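Local coordinates for protein purine nucleoside phosphorylase YlmD (Geobacillus stearothermophilus, PDB 6T1B) that catalyses the phosphorolysis of adenosine, inosine and S-methyl-5'-thioadenosine, also deaminates adenosine, and binds two zinc ions, at residues A[130-133]-A[138-141]; A[156-161]-A[170-175]; A[189-194]-A[215-220]; A[197-200]-A[206-209]; A[240-243]-A[249-252]. All blocks are in the same frame, centred on the assembly; numbering follows the deposited sequence.

The five contacts follow the chain in series, except that contact 4 is nested inside the loop closed by contact 3. Contacts 1 and 2 have centres about 7 Å apart and share a mixed six-stranded sheet, in which strands 127-133 and 173-176 are neighbours. Contacts 3 and 4 also have centres about 7 Å apart. They share the three-stranded antiparallel sheet through strands 207-211 and 214-217. Contact 5 holds Cys243, a ligand of the second zinc ion, and its centre is about 21 Å from that of contact 1. Lys220 joins contact 3 to contact 5 by hydrogen bonds from NZ to Ser240 O and Arg242 O. The start of helix 219-229 is thus tied to the zinc-bearing loop.

Contact 1. Residues A[130-133]-A[138-141]; sequences YFVA and LVGL
Leu141 lays its methyl CD1 over one face of the Tyr130 ring, 4.0 Å from the ring centroid and 12° off the normal. This is a CH-pi contact. The leucine reaches it with CG anti to its backbone N (chi1 -179°), and the two side chains run side by side. On the same face of the sheet Val132 CG2 meets Val139 CG1 at 4.1 Å. Strand 264-269 packs against this face through Ala266 and Ile268. On the other face Ala133 CB lies 4.1 Å from Leu138 CB, and both residues touch Trp161 of helix 153-163. The Phe131 ring has Gly140 O at its edge, in plane. The two segments are the arms of an antiparallel beta hairpin, strands 127-133 and 138-144, and the second arm leads on to the zinc ligand His143. Phe131 and Gly140 form a hydrogen-bonded pair. Phe131 N gives to Gly140 O at 2.8 Å, and Gly140 N returns a bond to Phe131 O at 2.9 Å. Nearer the turn, Ala133 N binds Leu138 O at 3.0 Å, while Leu138 N to Ala133 O is weak at 3.3 Å. The Tyr130 hydroxyl bonds to Gly27 O.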
# COMPACT_ATOMS: atom_id res chain seq x y z
N TYR A 130 3.02 -4.31 -2.10
CA TYR A 130 2.90 -4.54 -3.52
C TYR A 130 3.32 -5.98 -3.82
O TYR A 130 4.37 -6.43 -3.35
CB TYR A 130 3.85 -3.62 -4.30
CG TYR A 130 3.71 -2.11 -4.08
CD1 TYR A 130 4.13 -1.52 -2.89
CD2 TYR A 130 3.22 -1.28 -5.08
CE1 TYR A 130 4.03 -0.14 -2.70
CE2 TYR A 130 3.12 0.07 -4.91
CZ TYR A 130 3.52 0.64 -3.70
OH TYR A 130 3.46 2.02 -3.52
N PHE A 131 2.54 -6.67 -4.67
CA PHE A 131 2.79 -8.05 -5.02
C PHE A 131 2.89 -8.18 -6.54
O PHE A 131 2.13 -7.54 -7.27
CB PHE A 131 1.62 -8.93 -4.58
CG PHE A 131 1.35 -8.97 -3.11
CD1 PHE A 131 0.67 -7.95 -2.47
CD2 PHE A 131 1.72 -10.06 -2.36
CE1 PHE A 131 0.40 -8.05 -1.12
CE2 PHE A 131 1.45 -10.15 -1.01
CZ PHE A 131 0.79 -9.15 -0.40
N VAL A 132 3.78 -9.05 -6.99
CA VAL A 132 3.85 -9.35 -8.41
C VAL A 132 4.25 -10.81 -8.55
O VAL A 132 5.09 -11.32 -7.81
CB VAL A 132 4.83 -8.41 -9.16
CG1 VAL A 132 6.25 -8.57 -8.70
CG2 VAL A 132 4.68 -8.57 -10.67
N ALA A 133 3.62 -11.48 -9.50
CA ALA A 133 4.10 -12.77 -9.99
C ALA A 133 4.35 -12.54 -11.47
O ALA A 133 3.44 -12.68 -12.31
CB ALA A 133 3.07 -13.88 -9.74
N LEU A 138 0.33 -11.48 -12.64
CA LEU A 138 -0.46 -11.05 -11.50
C LEU A 138 0.21 -9.87 -10.83
O LEU A 138 1.44 -9.86 -10.66
CB LEU A 138 -0.59 -12.16 -10.45
CG LEU A 138 -1.70 -13.17 -10.68
CD1 LEU A 138 -1.45 -14.48 -9.97
CD2 LEU A 138 -3.01 -12.53 -10.21
N VAL A 139 -0.60 -8.89 -10.45
CA VAL A 139 -0.15 -7.83 -9.58
C VAL A 139 -1.18 -7.70 -8.47
O VAL A 139 -2.38 -7.95 -8.68
CB VAL A 139 0.05 -6.47 -10.30
CG1 VAL A 139 1.17 -6.56 -11.32
CG2 VAL A 139 -1.26 -5.97 -10.93
N GLY A 140 -0.72 -7.25 -7.30
CA GLY A 140 -1.62 -7.05 -6.18
C GLY A 140 -1.14 -5.89 -5.33
O GLY A 140 0.04 -5.52 -5.37
N LEU A 141 -2.06 -5.37 -4.53
CA LEU A 141 -1.73 -4.26 -3.65
C LEU A 141 -2.63 -4.34 -2.44
O LEU A 141 -3.86 -4.45 -2.56
CB LEU A 141 -1.93 -2.93 -4.39
CG LEU A 141 -1.60 -1.64 -3.65
CD1 LEU A 141 -0.20 -1.61 -3.10
CD2 LEU A 141 -1.85 -0.46 -4.61

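Contact 2. Residues A[156-161]-A[170-175]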
# COMPACT_ATOMS: atom_id res chain seq x y z
N HIS A 156 -3.02 -13.45 3.49
CA HIS A 156 -4.26 -13.72 2.77
C HIS A 156 -4.07 -13.53 1.27
O HIS A 156 -4.57 -14.34 0.48
CB HIS A 156 -5.37 -12.82 3.32
CG HIS A 156 -6.74 -13.13 2.81
ND1 HIS A 156 -7.22 -14.41 2.64
CD2 HIS A 156 -7.77 -12.31 2.49
CE1 HIS A 156 -8.46 -14.36 2.20
NE2 HIS A 156 -8.82 -13.10 2.09
N MET A 157 -3.32 -12.51 0.86
CA MET A 157 -3.05 -12.34 -0.57
C MET A 157 -2.33 -13.57 -1.11
O MET A 157 -2.69 -14.13 -2.16
CB MET A 157 -2.18 -11.10 -0.80
CG MET A 157 -1.96 -10.76 -2.27
SD MET A 157 -3.38 -10.03 -3.11
CE MET A 157 -3.37 -8.37 -2.40
N VAL A 158 -1.30 -14.02 -0.39
CA VAL A 158 -0.53 -15.18 -0.82
C VAL A 158 -1.43 -16.40 -0.91
O VAL A 158 -1.39 -17.16 -1.89
CB VAL A 158 0.65 -15.42 0.14
CG1 VAL A 158 1.40 -16.68 -0.25
CG2 VAL A 158 1.57 -14.25 0.12
N TRP A 159 -2.27 -16.61 0.11
CA TRP A 159 -3.18 -17.75 0.12
C TRP A 159 -4.13 -17.72 -1.07
O TRP A 159 -4.42 -18.76 -1.67
CB TRP A 159 -3.98 -17.77 1.43
CG TRP A 159 -4.90 -18.94 1.58
CD1 TRP A 159 -4.56 -20.19 1.98
CD2 TRP A 159 -6.31 -18.95 1.34
NE1 TRP A 159 -5.67 -20.99 2.00
CE2 TRP A 159 -6.76 -20.26 1.62
CE3 TRP A 159 -7.24 -18.00 0.91
CZ2 TRP A 159 -8.10 -20.63 1.48
CZ3 TRP A 159 -8.57 -18.37 0.78
CH2 TRP A 159 -8.98 -19.68 1.07
N LEU A 160 -4.66 -16.54 -1.40
CA LEU A 160 -5.56 -16.45 -2.55
C LEU A 160 -4.83 -16.75 -3.84
O LEU A 160 -5.36 -17.45 -4.71
CB LEU A 160 -6.21 -15.07 -2.62
CG LEU A 160 -7.22 -14.74 -1.52
CD1 LEU A 160 -7.61 -13.27 -1.55
CD2 LEU A 160 -8.44 -15.61 -1.65
N TRP A 161 -3.61 -16.25 -4.00
CA TRP A 161 -2.87 -16.53 -5.22
C TRP A 161 -2.58 -18.02 -5.35
O TRP A 161 -2.64 -18.59 -6.45
CB TRP A 161 -1.60 -15.69 -5.30
CG TRP A 161 -1.87 -14.25 -5.59
CD1 TRP A 161 -3.05 -13.58 -5.45
CD2 TRP A 161 -0.92 -13.28 -6.08
NE1 TRP A 161 -2.89 -12.26 -5.81
CE2 TRP A 161 -1.60 -12.07 -6.23
CE3 TRP A 161 0.42 -13.35 -6.45
CZ2 TRP A 161 -0.96 -10.92 -6.69
CZ3 TRP A 161 1.04 -12.21 -6.90
CH2 TRP A 161 0.36 -11.02 -7.01
N SER A 170 6.69 -19.30 -4.03
CA SER A 170 8.02 -19.09 -4.57
C SER A 170 8.02 -18.26 -5.85
O SER A 170 9.08 -17.78 -6.26
CB SER A 170 8.68 -20.45 -4.82
OG SER A 170 7.88 -21.19 -5.75
N ASP A 171 6.88 -18.11 -6.51
CA ASP A 171 6.81 -17.29 -7.71
C ASP A 171 6.38 -15.86 -7.43
O ASP A 171 6.23 -15.08 -8.37
CB ASP A 171 5.83 -17.91 -8.73
CG ASP A 171 6.33 -19.22 -9.31
OD1 ASP A 171 5.49 -20.05 -9.71
OD2 ASP A 171 7.56 -19.42 -9.36
N ILE A 172 6.21 -15.51 -6.17
CA ILE A 172 5.74 -14.19 -5.77
C ILE A 172 6.91 -13.34 -5.32
O ILE A 172 7.84 -13.84 -4.68
CB ILE A 172 4.68 -14.32 -4.66
CG1 ILE A 172 3.52 -15.17 -5.18
CG2 ILE A 172 4.24 -12.95 -4.16
CD1 ILE A 172 2.44 -15.42 -4.12
N TYR A 173 6.85 -12.06 -5.65
CA TYR A 173 7.79 -11.05 -5.20
C TYR A 173 6.99 -9.92 -4.58
O TYR A 173 5.86 -9.62 -5.00
CB TYR A 173 8.64 -10.52 -6.36
CG TYR A 173 9.44 -11.59 -7.06
CD1 TYR A 173 10.79 -11.76 -6.80
CD2 TYR A 173 8.85 -12.41 -8.00
CE1 TYR A 173 11.52 -12.73 -7.45
CE2 TYR A 173 9.58 -13.38 -8.66
CZ TYR A 173 10.91 -13.54 -8.38
OH TYR A 173 11.62 -14.50 -9.06
N VAL A 174 7.55 -9.31 -3.55
CA VAL A 174 6.84 -8.32 -2.75
C VAL A 174 7.72 -7.10 -2.55
O VAL A 174 8.92 -7.23 -2.29
CB VAL A 174 6.42 -8.89 -1.38
CG1 VAL A 174 5.89 -7.77 -0.52
CG2 VAL A 174 5.40 -10.02 -1.56
N ALA A 175 7.13 -5.91 -2.63
CA ALA A 175 7.79 -4.70 -2.17
C ALA A 175 6.93 -4.12 -1.06
O ALA A 175 5.71 -3.97 -1.23
CB ALA A 175 7.96 -3.68 -3.28
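Ile172 and Trp161 meet at a slant, the isoleucine pointing its longer branch at the benzene part of the indole. Ile172 CD1 comes within 3.7 Å of Trp161 CE3. Ile172 CG1 follows at 3.8 Å from the same ring carbon, so two successive carbons of the branch bear on one ring atom. The approach is oblique to the indole. Ile172 CG1 stands anti to its carbonyl carbon (chi1 -59°), and the outer torsion is extended (chi2 177°). This sends CD1 straight out from the backbone to the helix.

The same methyl also meets Val158, one turn back along the helix, where Val158 CG1 lies 4.2 Å from Ile172 CD1. The end of the isoleucine therefore bridges two helix residues three positions apart. The contact is apolar, with no hydrogen bond across it, and all three side chains are buried. Within the helix, Met157 CG sits 3.9 Å above one face of the Trp161 indole, offset toward the rim. The tryptophan thus has a helix neighbour over a face as well as Ile172 against CE3.

Helix 153-163 packs here on the residue that leads into strand 173-176, away from the annotated sites. That strand pairs with strand 127-133. Trp161 also meets Tyr111 edge-to-face. Val158 reaches Leu227 of helix 219-229.

Contact 3. Residues A[189-194]-A[215-220]; sequences DRVVDS and YALDLK
A short helix, 189-195, packs here on strand 214-217, the middle strand of a three-stranded antiparallel sheet. Tyr215 sets CG anti to its carbonyl carbon (chi1 -56°), which directs the ring to the helix. Its hydroxyl gives a short hydrogen bond to Asp189 OD1, with OH and OD1 2.5 Å apart. The oxygen is met on its syn side, 21° out of the carboxylate plane. Carboxylate and ring planes are 70° apart, and Asp189 CG lies at the ring edge, in plane. This bond ties the first turn of the helix to the ring and would probably restrain the hydroxyl's rotation.

Val192 crosses the tyrosine at about a right angle. Its CG2 makes a CH-pi contact, 4.0 Å from the ring centroid and over one face, offset toward the rim. Its other methyl, CG1, lies 3.8 Å from Tyr215 CB. Val191 CG1 meets Leu217 CD2 at 3.9 Å.

Asp218 then occupies the N-cap position of helix 219-229, and its OD2 accepts from the backbone N of Glu221. Trp207 of strand 207-211 touches both Val192 and Leu217. Val187 of strand 186-187 touches the same two residues, and Trp146 of helix 146-150 packs on Val191.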
# COMPACT_ATOMS: atom_id res chain seq x y z
N ASP A 189 -0.33 -2.39 24.67
CA ASP A 189 -0.41 -3.85 24.74
C ASP A 189 -1.53 -4.39 23.86
O ASP A 189 -1.41 -5.50 23.32
CB ASP A 189 -0.64 -4.29 26.18
CG ASP A 189 0.59 -4.14 27.02
OD1 ASP A 189 1.60 -4.79 26.68
OD2 ASP A 189 0.55 -3.37 28.00
N ARG A 190 -2.63 -3.66 23.74
CA ARG A 190 -3.74 -4.12 22.92
C ARG A 190 -3.27 -4.40 21.50
O ARG A 190 -3.58 -5.45 20.92
CB ARG A 190 -4.84 -3.06 22.93
CG ARG A 190 -6.10 -3.44 22.18
CD ARG A 190 -6.05 -3.01 20.73
NE ARG A 190 -6.14 -1.56 20.54
CZ ARG A 190 -7.27 -0.91 20.28
NH1 ARG A 190 -7.27 0.40 20.10
NH2 ARG A 190 -8.42 -1.58 20.19
N VAL A 191 -2.52 -3.46 20.91
CA VAL A 191 -2.08 -3.64 19.53
C VAL A 191 -1.12 -4.81 19.43
O VAL A 191 -1.30 -5.71 18.60
CB VAL A 191 -1.48 -2.34 18.98
CG1 VAL A 191 -0.85 -2.59 17.62
CG2 VAL A 191 -2.55 -1.29 18.87
N VAL A 192 -0.07 -4.83 20.25
CA VAL A 192 0.91 -5.90 20.09
C VAL A 192 0.27 -7.25 20.39
O VAL A 192 0.57 -8.25 19.72
CB VAL A 192 2.19 -5.63 20.91
CG1 VAL A 192 2.87 -4.35 20.39
CG2 VAL A 192 1.90 -5.55 22.38
N ASP A 193 -0.65 -7.30 21.37
CA ASP A 193 -1.32 -8.56 21.69
C ASP A 193 -2.12 -9.08 20.50
O ASP A 193 -2.22 -10.30 20.30
CB ASP A 193 -2.23 -8.39 22.91
CG ASP A 193 -1.46 -8.26 24.20
OD1 ASP A 193 -0.27 -8.65 24.23
OD2 ASP A 193 -2.03 -7.77 25.20
N SER A 194 -2.72 -8.18 19.72
CA SER A 194 -3.46 -8.62 18.55
C SER A 194 -2.53 -9.12 17.45
O SER A 194 -2.96 -9.90 16.59
CB SER A 194 -4.31 -7.47 18.00
OG SER A 194 -3.51 -6.53 17.31
N TYR A 215 5.14 0.33 23.07
CA TYR A 215 5.96 -0.42 22.14
C TYR A 215 6.18 0.35 20.86
O TYR A 215 5.22 0.82 20.23
CB TYR A 215 5.29 -1.76 21.81
CG TYR A 215 4.98 -2.56 23.03
CD1 TYR A 215 3.78 -2.40 23.70
CD2 TYR A 215 5.90 -3.47 23.54
CE1 TYR A 215 3.48 -3.12 24.83
CE2 TYR A 215 5.61 -4.20 24.67
CZ TYR A 215 4.41 -4.02 25.31
OH TYR A 215 4.12 -4.74 26.45
N ALA A 216 7.46 0.50 20.49
CA ALA A 216 7.80 0.97 19.16
C ALA A 216 7.58 -0.15 18.17
O ALA A 216 8.26 -1.19 18.26
CB ALA A 216 9.26 1.41 19.15
N LEU A 217 6.65 0.03 17.25
CA LEU A 217 6.17 -1.05 16.40
C LEU A 217 6.65 -0.85 14.97
O LEU A 217 6.53 0.25 14.43
CB LEU A 217 4.65 -1.11 16.43
CG LEU A 217 3.95 -2.04 15.46
CD1 LEU A 217 4.38 -3.47 15.70
CD2 LEU A 217 2.46 -1.92 15.63
N ASP A 218 7.16 -1.93 14.37
CA ASP A 218 7.65 -1.93 12.98
C ASP A 218 6.66 -2.76 12.15
O ASP A 218 6.81 -3.98 12.02
CB ASP A 218 9.05 -2.51 12.92
CG ASP A 218 9.67 -2.39 11.54
OD1 ASP A 218 10.91 -2.59 11.45
OD2 ASP A 218 8.94 -2.10 10.57
N LEU A 219 5.63 -2.10 11.62
CA LEU A 219 4.64 -2.81 10.82
C LEU A 219 5.24 -3.36 9.53
O LEU A 219 4.74 -4.35 9.00
CB LEU A 219 3.44 -1.92 10.49
CG LEU A 219 2.40 -1.74 11.59
CD1 LEU A 219 1.33 -0.79 11.08
CD2 LEU A 219 1.80 -3.06 12.04
N LYS A 220 6.27 -2.72 8.99
CA LYS A 220 6.90 -3.26 7.79
C LYS A 220 7.45 -4.65 8.10
O LYS A 220 7.20 -5.61 7.36
CB LYS A 220 8.03 -2.36 7.31
CG LYS A 220 7.61 -1.01 6.78
CD LYS A 220 8.85 -0.25 6.34
CE LYS A 220 8.52 1.17 6.00
NZ LYS A 220 9.79 1.94 5.98

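Contact 4. Residues A[197-200]-A[206-209]; sequences PTLP and PWRE
Leu199 turns CG anti to its carbonyl carbon (chi1 -55°), and its second torsion is extended (chi2 166°). These two settings carry CD1 out from the backbone to Pro206 and Trp207. Trp207 places CG between its backbone N and carbonyl carbon (chi1 55°), which brings the six-membered part of the indole back toward the leucine. The contact joins the beginning of the loop that follows helix 189-195 to the start of strand 207-211, an outer strand of the three-stranded antiparallel sheet. It is plain apolar packing, away from the annotated sites, and no hydrogen bond crosses it.

One methyl does the touching for the loop. The leucine and the proline ring reach toward each other, with Leu199 CD1 against the ring carbons CD and CG of Pro206. Leucine and tryptophan run past each other in opposite directions. Leu199 CD1 lies oblique to the indole, 4.1 Å from Trp207 CZ3. Leu199 and Pro206 are both buried, whereas Trp207 is partly exposed.

Helix 219-229 meets both sides of the contact, since Leu199 touches Leu225 and Pro206 touches Glu221 and Ala222. The indole of Trp207 also packs on Leu195 of helix 189-195. In the loop, Thr198 OG1 bonds to Leu195 O. Across the contact itself, Leu199 CD1 lies 3.5 Å from Pro206 CD.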
# COMPACT_ATOMS: atom_id res chain seq x y z
N PRO A 197 -0.49 -13.36 17.73
CA PRO A 197 -0.98 -14.63 17.17
C PRO A 197 -0.66 -14.83 15.71
O PRO A 197 -0.78 -15.95 15.22
CB PRO A 197 -2.50 -14.56 17.39
CG PRO A 197 -2.68 -13.57 18.49
CD PRO A 197 -1.58 -12.56 18.33
N THR A 198 -0.27 -13.78 14.98
CA THR A 198 -0.08 -13.88 13.54
C THR A 198 1.35 -14.24 13.16
O THR A 198 1.64 -14.42 11.97
CB THR A 198 -0.45 -12.56 12.86
OG1 THR A 198 0.58 -11.59 13.12
CG2 THR A 198 -1.78 -12.02 13.38
N LEU A 199 2.26 -14.32 14.12
CA LEU A 199 3.66 -14.61 13.85
C LEU A 199 4.01 -16.00 14.33
O LEU A 199 3.41 -16.50 15.29
CB LEU A 199 4.56 -13.59 14.56
CG LEU A 199 4.25 -12.12 14.27
CD1 LEU A 199 4.95 -11.22 15.28
CD2 LEU A 199 4.65 -11.74 12.85
N PRO A 200 5.00 -16.65 13.71
CA PRO A 200 5.37 -18.00 14.15
C PRO A 200 5.85 -17.98 15.59
O PRO A 200 6.43 -16.99 16.06
CB PRO A 200 6.51 -18.38 13.19
CG PRO A 200 6.27 -17.55 11.97
CD PRO A 200 5.71 -16.25 12.48
N PRO A 206 8.47 -7.90 16.06
CA PRO A 206 8.77 -6.63 15.37
C PRO A 206 8.35 -5.40 16.16
O PRO A 206 7.76 -4.45 15.62
CB PRO A 206 7.95 -6.76 14.07
CG PRO A 206 6.75 -7.55 14.50
CD PRO A 206 7.27 -8.55 15.51
N TRP A 207 8.65 -5.42 17.45
CA TRP A 207 8.42 -4.27 18.30
C TRP A 207 9.38 -4.33 19.47
O TRP A 207 9.94 -5.39 19.79
CB TRP A 207 6.97 -4.21 18.82
CG TRP A 207 6.52 -5.43 19.55
CD1 TRP A 207 6.80 -5.78 20.84
CD2 TRP A 207 5.70 -6.47 19.02
NE1 TRP A 207 6.19 -6.97 21.15
CE2 TRP A 207 5.51 -7.42 20.04
CE3 TRP A 207 5.10 -6.69 17.78
CZ2 TRP A 207 4.75 -8.56 19.86
CZ3 TRP A 207 4.35 -7.84 17.60
CH2 TRP A 207 4.18 -8.76 18.63
N ARG A 208 9.57 -3.18 20.12
CA ARG A 208 10.44 -3.03 21.28
C ARG A 208 9.69 -2.23 22.33
O ARG A 208 9.07 -1.21 22.01
CB ARG A 208 11.71 -2.27 20.87
CG ARG A 208 12.68 -2.00 22.00
CD ARG A 208 13.95 -1.32 21.50
NE ARG A 208 14.67 -2.14 20.53
CZ ARG A 208 15.97 -2.02 20.25
NH1 ARG A 208 16.71 -1.11 20.87
NH2 ARG A 208 16.53 -2.81 19.35
N GLU A 209 9.70 -2.69 23.57
CA GLU A 209 9.03 -1.97 24.65
C GLU A 209 9.93 -0.83 25.09
O GLU A 209 10.98 -1.06 25.69
CB GLU A 209 8.75 -2.90 25.83
CG GLU A 209 7.71 -2.34 26.78
CD GLU A 209 7.51 -3.21 28.00
OE1 GLU A 209 8.35 -4.11 28.23
OE2 GLU A 209 6.51 -3.00 28.72

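Contact 5. Residues A[240-243]-A[249-252]; sequences SERC and ALFF
Arg242 runs from its backbone toward Leu250 and Phe251. From CB the chain starts with CG anti to the carbonyl carbon (chi1 -64°) and stays extended from CG to NE. Its CD comes to the edge of the Phe251 ring, near the ring plane, 4.3 Å from Phe251 CZ. At chi4 (-88°) the guanidinium turns out of the line of the chain. Its NH1 then lies 3.3 Å from Leu250 CD1, a close approach of a methyl that is oblique to the guanidinium. NH1 also forms a salt bridge with Glu247, which lies between the two segments. NH2 is a donor to Phe6 O on strand 6-8. The arginine therefore spans loop and sheet.

Both segments belong to the long loop between strands 237-239 and 264-269, which carries two ligands of the second, probably structural, zinc ion, Cys243 and Cys246, in a CxxC arrangement. Cys183 and Cys184 complete the four-cysteine site. Cys243 points its side chain away from the 249-252 segment, but its carbonyl O is 4.1 Å from Phe251 CD1. Leu250 CB sits over the centre of the Phe251 ring, 3.7 Å above its plane. At the start of the first segment Ser240 OG accepts from Arg242 N at 3.2 Å, an ST turn.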
# COMPACT_ATOMS: atom_id res chain seq x y z
N SER A 240 11.24 -0.97 1.70
CA SER A 240 11.67 0.42 1.75
C SER A 240 12.03 0.81 3.18
O SER A 240 11.33 0.45 4.13
CB SER A 240 10.53 1.32 1.28
OG SER A 240 10.89 2.69 1.31
N GLU A 241 13.09 1.61 3.32
CA GLU A 241 13.47 2.15 4.61
C GLU A 241 12.82 3.51 4.89
O GLU A 241 13.05 4.10 5.95
CB GLU A 241 14.99 2.32 4.72
CG GLU A 241 15.83 1.13 4.26
CD GLU A 241 15.98 0.06 5.31
OE1 GLU A 241 16.90 -0.78 5.17
OE2 GLU A 241 15.18 0.04 6.27
N ARG A 242 12.03 4.04 3.95
CA ARG A 242 11.48 5.37 4.11
C ARG A 242 10.36 5.36 5.14
O ARG A 242 9.44 4.53 5.07
CB ARG A 242 10.95 5.88 2.77
CG ARG A 242 11.99 6.05 1.71
CD ARG A 242 11.32 6.46 0.42
NE ARG A 242 12.25 6.65 -0.69
CZ ARG A 242 12.87 7.79 -0.97
NH1 ARG A 242 12.70 8.85 -0.21
NH2 ARG A 242 13.68 7.84 -2.02
N CYS A 243 10.40 6.33 6.06
CA CYS A 243 9.36 6.54 7.06
C CYS A 243 8.52 7.75 6.65
O CYS A 243 9.06 8.84 6.44
CB CYS A 243 9.98 6.84 8.44
SG CYS A 243 8.77 7.24 9.72
N ALA A 249 9.02 16.19 4.15
CA ALA A 249 9.02 16.94 2.89
C ALA A 249 8.54 16.10 1.72
O ALA A 249 8.37 16.64 0.62
CB ALA A 249 10.43 17.44 2.57
N LEU A 250 8.32 14.80 1.92
CA LEU A 250 7.81 13.97 0.86
C LEU A 250 6.39 13.50 1.13
O LEU A 250 5.64 13.31 0.17
CB LEU A 250 8.66 12.71 0.66
CG LEU A 250 9.97 12.83 -0.10
CD1 LEU A 250 10.58 11.44 -0.26
CD2 LEU A 250 9.75 13.49 -1.44
N PHE A 251 6.00 13.29 2.40
CA PHE A 251 4.82 12.50 2.70
C PHE A 251 3.83 13.13 3.67
O PHE A 251 4.23 13.82 4.62
CB PHE A 251 5.20 11.15 3.30
CG PHE A 251 6.10 10.32 2.42
CD1 PHE A 251 7.34 9.92 2.87
CD2 PHE A 251 5.68 9.91 1.17
CE1 PHE A 251 8.17 9.12 2.08
CE2 PHE A 251 6.49 9.11 0.38
CZ PHE A 251 7.74 8.73 0.85
N PHE A 252 2.54 12.90 3.39
CA PHE A 252 1.51 13.06 4.39
C PHE A 252 1.70 11.97 5.44
O PHE A 252 2.10 10.85 5.13
CB PHE A 252 0.12 12.86 3.79
CG PHE A 252 -0.19 13.77 2.64
CD1 PHE A 252 -0.39 13.24 1.35
CD2 PHE A 252 -0.32 15.14 2.80
CE1 PHE A 252 -0.69 14.09 0.28
CE2 PHE A 252 -0.61 15.96 1.74
CZ PHE A 252 -0.82 15.42 0.48